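Pentalenene synthase (Streptomyces chartreusis NRRL 3882, PDB 6Q4S) probably cyclises farnesyl diphosphate, with magnesium as cofactor, to the bicyclic sesquiterpene alcohol 7-epi-alpha-eudesmol, releasing diphosphate. Local coordinates at residues Leu136-Gln139 and Thr140-Ala143; Trp72-Leu75 and Ala76-Asp80. All blocks are in the same frame, centred on the assembly; numbering follows the deposited sequence.

Both contacts are short stretches of about two helical turns, contact 1 at the start of helix 136-161 and contact 2 at the end of helix 63-79, and their centres lie about 21 Å apart. They meet where the Phe142 ring packs against the Trp72 indole, with CZ of Phe142 3.6 Å from CZ2 of Trp72. Contact 1 is partly buried: its aromatic face looks into the protein, while the other side meets the second subunit, and hydroxyl, amide and guanidinium groups find polar partners there or nearby. Contact 2 is mostly buried and almost wholly apolar, and it leads into Asp80, first residue of the aspartate-rich motif; contact 1 lies away from the metal and substrate sites.

Contact 1. Residues Leu136-Gln139 and Thr140-Ala143; sequences LTWQ and TRFA
Trp138 and Phe142, one helical turn apart, form the tight side of this contact. Both side chains leave the helix with CG anti to the backbone N (chi1 near 180° in both), which sends the two rings out side by side in the same direction. CB of Phe142 sits over the face of the indole, 3.9 Å from the centroid of its six-membered ring, a CH-pi contact. The phenyl ring has slid outward from there: the planes are near parallel, 24° apart, but barely overlap, and the closest ring atoms are Trp138 CH2 and Phe142 CD2 at 3.7 Å. Beneath them Phe142 N gives a nearly straight bond to Trp138 O (2.8 Å, 172°). Arg141 crosses the pyrrole end of the indole at about a right angle, its NH1 3.8 Å from Trp138 CD1, while its guanidinium forms salt bridges to Glu191 and Asp188. Asp188 also accepts Trp138 NE1 through its backbone oxygen. Replacing Trp138 by an alanine is likely to leave CB of Phe142 without the aromatic face it rests on and the Asp188 carbonyl without its indole donor.

The side of Leu136, Thr137 and Thr140 is looser. Leu136 is exposed, and its CG comes no nearer than 4.3 Å to Thr140 OG1. The backbone is still regular here, with Thr140 N bonded to Leu136 O at 2.9 Å. Thr140 OG1 lies near the same oxygen and is also hydrogen-bonded to Arg148 of the second subunit.

These first two turns of helix 136-161 lie within the all-helical terpene synthase fold. Helix 118-131 brings Trp127 and Trp123 against their aromatic face, helix 183-194 supplies the acidic partners and His185, and the second subunit packs against Leu136, Thr137 and Thr140.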
loop_
_atom_site.group_PDB
_atom_site.type_symbol
_atom_site.label_atom_id
_atom_site.label_comp_id
_atom_site.label_asym_id
_atom_site.label_seq_id
_atom_site.Cartn_x
_atom_site.Cartn_y
_atom_site.Cartn_z
ATOM N N LEU A 136 -3.407 -10.670 -5.964
ATOM C CA LEU A 136 -3.740 -9.446 -5.276
ATOM C C LEU A 136 -2.962 -9.322 -3.916
ATOM O O LEU A 136 -2.499 -8.239 -3.556
ATOM C CB LEU A 136 -5.268 -9.329 -5.057
ATOM C CG LEU A 136 -5.690 -7.976 -4.427
ATOM C CD1 LEU A 136 -5.356 -6.815 -5.368
ATOM C CD2 LEU A 136 -7.177 -8.036 -4.129
ATOM N N THR A 137 -2.779 -10.446 -3.240
ATOM C CA THR A 137 -2.059 -10.512 -1.976
ATOM C C THR A 137 -0.609 -10.032 -2.200
ATOM O O THR A 137 -0.106 -9.240 -1.420
ATOM C CB THR A 137 -2.102 -11.960 -1.360
ATOM O OG1 THR A 137 -3.437 -12.274 -0.966
ATOM C CG2 THR A 137 -1.219 -12.099 -0.110
ATOM N N TRP A 138 0.042 -10.528 -3.247
ATOM C CA TRP A 138 1.413 -10.162 -3.525
ATOM C C TRP A 138 1.487 -8.686 -3.946
ATOM O O TRP A 138 2.390 -7.951 -3.499
ATOM C CB TRP A 138 2.039 -11.052 -4.617
ATOM C CG TRP A 138 3.441 -10.672 -4.888
ATOM C CD1 TRP A 138 4.556 -11.188 -4.266
ATOM C CD2 TRP A 138 3.917 -9.663 -5.781
ATOM N NE1 TRP A 138 5.676 -10.579 -4.749
ATOM C CE2 TRP A 138 5.325 -9.658 -5.694
ATOM C CE3 TRP A 138 3.303 -8.783 -6.673
ATOM C CZ2 TRP A 138 6.098 -8.745 -6.384
ATOM C CZ3 TRP A 138 4.075 -7.894 -7.374
ATOM C CH2 TRP A 138 5.451 -7.910 -7.284
ATOM N N GLN A 139 0.555 -8.230 -4.802
ATOM C CA GLN A 139 0.568 -6.862 -5.274
ATOM C C GLN A 139 0.376 -5.871 -4.110
ATOM O O GLN A 139 1.002 -4.806 -4.104
ATOM C CB GLN A 139 -0.509 -6.637 -6.349
ATOM C CG GLN A 139 -0.243 -7.421 -7.592
ATOM C CD GLN A 139 -1.349 -7.235 -8.624
ATOM O OE1 GLN A 139 -1.671 -6.132 -8.937
ATOM N NE2 GLN A 139 -1.878 -8.294 -9.149
ATOM N N THR A 140 -0.464 -6.214 -3.172
ATOM C CA THR A 140 -0.692 -5.377 -1.965
ATOM C C THR A 140 0.551 -5.291 -1.099
ATOM O O THR A 140 0.947 -4.221 -0.701
ATOM C CB THR A 140 -1.825 -5.966 -1.147
ATOM O OG1 THR A 140 -3.044 -5.746 -1.865
ATOM C CG2 THR A 140 -1.922 -5.364 0.230
ATOM N N ARG A 141 1.152 -6.447 -0.836
ATOM C CA ARG A 141 2.387 -6.519 -0.104
ATOM C C ARG A 141 3.501 -5.703 -0.789
ATOM O O ARG A 141 4.160 -4.907 -0.117
ATOM C CB ARG A 141 2.783 -7.981 0.139
ATOM C CG ARG A 141 4.218 -8.170 0.622
ATOM C CD ARG A 141 4.395 -9.410 1.491
ATOM N NE ARG A 141 4.003 -10.647 0.820
ATOM C CZ ARG A 141 4.688 -11.297 -0.123
ATOM N NH1 ARG A 141 4.154 -12.424 -0.669
ATOM N NH2 ARG A 141 5.854 -10.851 -0.571
ATOM N N PHE A 142 3.707 -5.909 -2.095
ATOM C CA PHE A 142 4.703 -5.165 -2.872
ATOM C C PHE A 142 4.430 -3.660 -2.783
ATOM O O PHE A 142 5.334 -2.826 -2.544
ATOM C CB PHE A 142 4.787 -5.588 -4.335
ATOM C CG PHE A 142 5.816 -4.782 -5.114
ATOM C CD1 PHE A 142 5.504 -3.550 -5.663
ATOM C CD2 PHE A 142 7.087 -5.233 -5.238
ATOM C CE1 PHE A 142 6.473 -2.763 -6.285
ATOM C CE2 PHE A 142 8.062 -4.500 -5.898
ATOM C CZ PHE A 142 7.760 -3.250 -6.428
ATOM N N ALA A 143 3.181 -3.310 -2.972
ATOM C CA ALA A 143 2.808 -1.927 -3.054
ATOM C C ALA A 143 3.111 -1.200 -1.731
ATOM O O ALA A 143 3.583 -0.064 -1.701
ATOM C CB ALA A 143 1.340 -1.786 -3.403
#

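Contact 2. Residues Trp72-Leu75 and Ala76-Asp80; sequences WFSL and AFLFD
Leu78 N bonds soundly to Ser74 O at 2.8 Å, but the i to i+4 bonding is patchy: the next link, Phe79 N to Leu75 O, is weak, bent to 122° at the hydrogen. Phe73 and Phe77 run side by side along one flank, pointing the same way, and touch lightly through Phe73 CD1 and Phe77 CE1 at 4.0 Å. With CG of Phe77 beside its own backbone N (chi1 -75°), the ring leans back along the helix and turns an edge to the Phe73 carbonyl, CD1 lying 3.2 Å from that oxygen. Around the helix, Leu78 lies against the Ser74 carbonyl, its CG 3.4 Å from Ser74 O, and CD1 reaches Ser74 CB at 4.2 Å; the Ser74 hydroxyl itself bonds back to the carbonyl of Asn71. Helix 50-57 packs against both phenylalanines, helix 19-32 against Ser74 and Leu75, and helix 118-131 against Trp72, Leu75 and Phe79. The segment runs into Asp80, which opens the DDXXD motif of class I terpene synthases and, as in a close relative, probably binds magnesium; this apolar helix end thus delivers the motif to the mouth of the active site.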
loop_
_atom_site.group_PDB
_atom_site.type_symbol
_atom_site.label_atom_id
_atom_site.label_comp_id
_atom_site.label_asym_id
_atom_site.label_seq_id
_atom_site.Cartn_x
_atom_site.Cartn_y
_atom_site.Cartn_z
ATOM N N TRP A 72 13.620 -2.030 -13.989
ATOM C CA TRP A 72 13.193 -1.626 -12.645
ATOM C C TRP A 72 14.324 -1.154 -11.736
ATOM O O TRP A 72 14.294 -0.037 -11.240
ATOM C CB TRP A 72 12.542 -2.775 -12.004
ATOM C CG TRP A 72 11.997 -2.514 -10.680
ATOM C CD1 TRP A 72 11.312 -1.422 -10.256
ATOM C CD2 TRP A 72 12.082 -3.382 -9.599
ATOM N NE1 TRP A 72 10.941 -1.565 -8.945
ATOM C CE2 TRP A 72 11.425 -2.759 -8.502
ATOM C CE3 TRP A 72 12.679 -4.623 -9.414
ATOM C CZ2 TRP A 72 11.272 -3.398 -7.281
ATOM C CZ3 TRP A 72 12.569 -5.226 -8.221
ATOM C CH2 TRP A 72 11.870 -4.624 -7.153
ATOM N N PHE A 73 15.345 -1.992 -11.594
ATOM C CA PHE A 73 16.559 -1.616 -10.922
ATOM C C PHE A 73 17.032 -0.217 -11.307
ATOM O O PHE A 73 17.430 0.534 -10.451
ATOM C CB PHE A 73 17.696 -2.578 -11.257
ATOM C CG PHE A 73 18.206 -3.365 -10.119
ATOM C CD1 PHE A 73 19.288 -2.923 -9.408
ATOM C CD2 PHE A 73 17.687 -4.615 -9.821
ATOM C CE1 PHE A 73 19.805 -3.670 -8.373
ATOM C CE2 PHE A 73 18.238 -5.407 -8.812
ATOM C CZ PHE A 73 19.268 -4.923 -8.079
ATOM N N SER A 74 17.054 0.107 -12.593
ATOM C CA SER A 74 17.543 1.364 -12.998
ATOM C C SER A 74 16.702 2.553 -12.471
ATOM O O SER A 74 17.270 3.644 -12.326
ATOM C CB SER A 74 17.692 1.479 -14.539
ATOM O OG SER A 74 16.450 1.553 -15.206
ATOM N N LEU A 75 15.387 2.340 -12.257
ATOM C CA LEU A 75 14.437 3.425 -11.922
ATOM C C LEU A 75 14.814 4.048 -10.619
ATOM O O LEU A 75 14.966 5.252 -10.541
ATOM C CB LEU A 75 12.957 2.956 -11.850
ATOM C CG LEU A 75 12.488 2.560 -13.220
ATOM C CD1 LEU A 75 11.070 2.053 -13.244
ATOM C CD2 LEU A 75 12.687 3.686 -14.196
ATOM N N ALA A 76 14.994 3.217 -9.623
ATOM C CA ALA A 76 15.368 3.682 -8.328
ATOM C C ALA A 76 16.700 4.429 -8.329
ATOM O O ALA A 76 16.821 5.453 -7.699
ATOM C CB ALA A 76 15.440 2.511 -7.391
ATOM N N PHE A 77 17.718 3.881 -8.971
ATOM C CA PHE A 77 19.035 4.485 -8.964
ATOM C C PHE A 77 19.143 5.733 -9.826
ATOM O O PHE A 77 19.949 6.605 -9.556
ATOM C CB PHE A 77 20.095 3.489 -9.423
ATOM C CG PHE A 77 20.439 2.444 -8.397
ATOM C CD1 PHE A 77 19.601 1.319 -8.182
ATOM C CD2 PHE A 77 21.619 2.552 -7.653
ATOM C CE1 PHE A 77 19.926 0.359 -7.227
ATOM C CE2 PHE A 77 21.951 1.576 -6.689
ATOM C CZ PHE A 77 21.112 0.473 -6.491
ATOM N N LEU A 78 18.357 5.806 -10.885
ATOM C CA LEU A 78 18.348 6.992 -11.708
ATOM C C LEU A 78 17.474 8.069 -11.103
ATOM O O LEU A 78 17.606 9.219 -11.466
ATOM C CB LEU A 78 17.873 6.694 -13.105
ATOM C CG LEU A 78 19.007 6.076 -13.949
ATOM C CD1 LEU A 78 18.493 5.501 -15.245
ATOM C CD2 LEU A 78 20.140 7.086 -14.165
ATOM N N PHE A 79 16.570 7.682 -10.229
ATOM C CA PHE A 79 15.557 8.600 -9.697
ATOM C C PHE A 79 16.117 9.980 -9.280
ATOM O O PHE A 79 15.789 10.960 -10.003
ATOM C CB PHE A 79 14.709 7.892 -8.642
ATOM C CG PHE A 79 13.664 8.747 -7.997
ATOM C CD1 PHE A 79 13.039 9.736 -8.659
ATOM C CD2 PHE A 79 13.267 8.459 -6.718
ATOM C CE1 PHE A 79 12.063 10.499 -8.031
ATOM C CE2 PHE A 79 12.295 9.219 -6.083
ATOM C CZ PHE A 79 11.712 10.262 -6.751
ATOM N N ASP A 80 16.980 10.110 -8.250
ATOM C CA ASP A 80 17.652 11.488 -7.982
ATOM C C ASP A 80 18.109 12.290 -9.224
ATOM O O ASP A 80 17.838 13.495 -9.368
ATOM C CB ASP A 80 18.843 11.451 -6.998
ATOM C CG ASP A 80 19.403 10.066 -6.796
ATOM O OD1 ASP A 80 19.959 9.501 -7.781
ATOM O OD2 ASP A 80 19.238 9.544 -5.658
#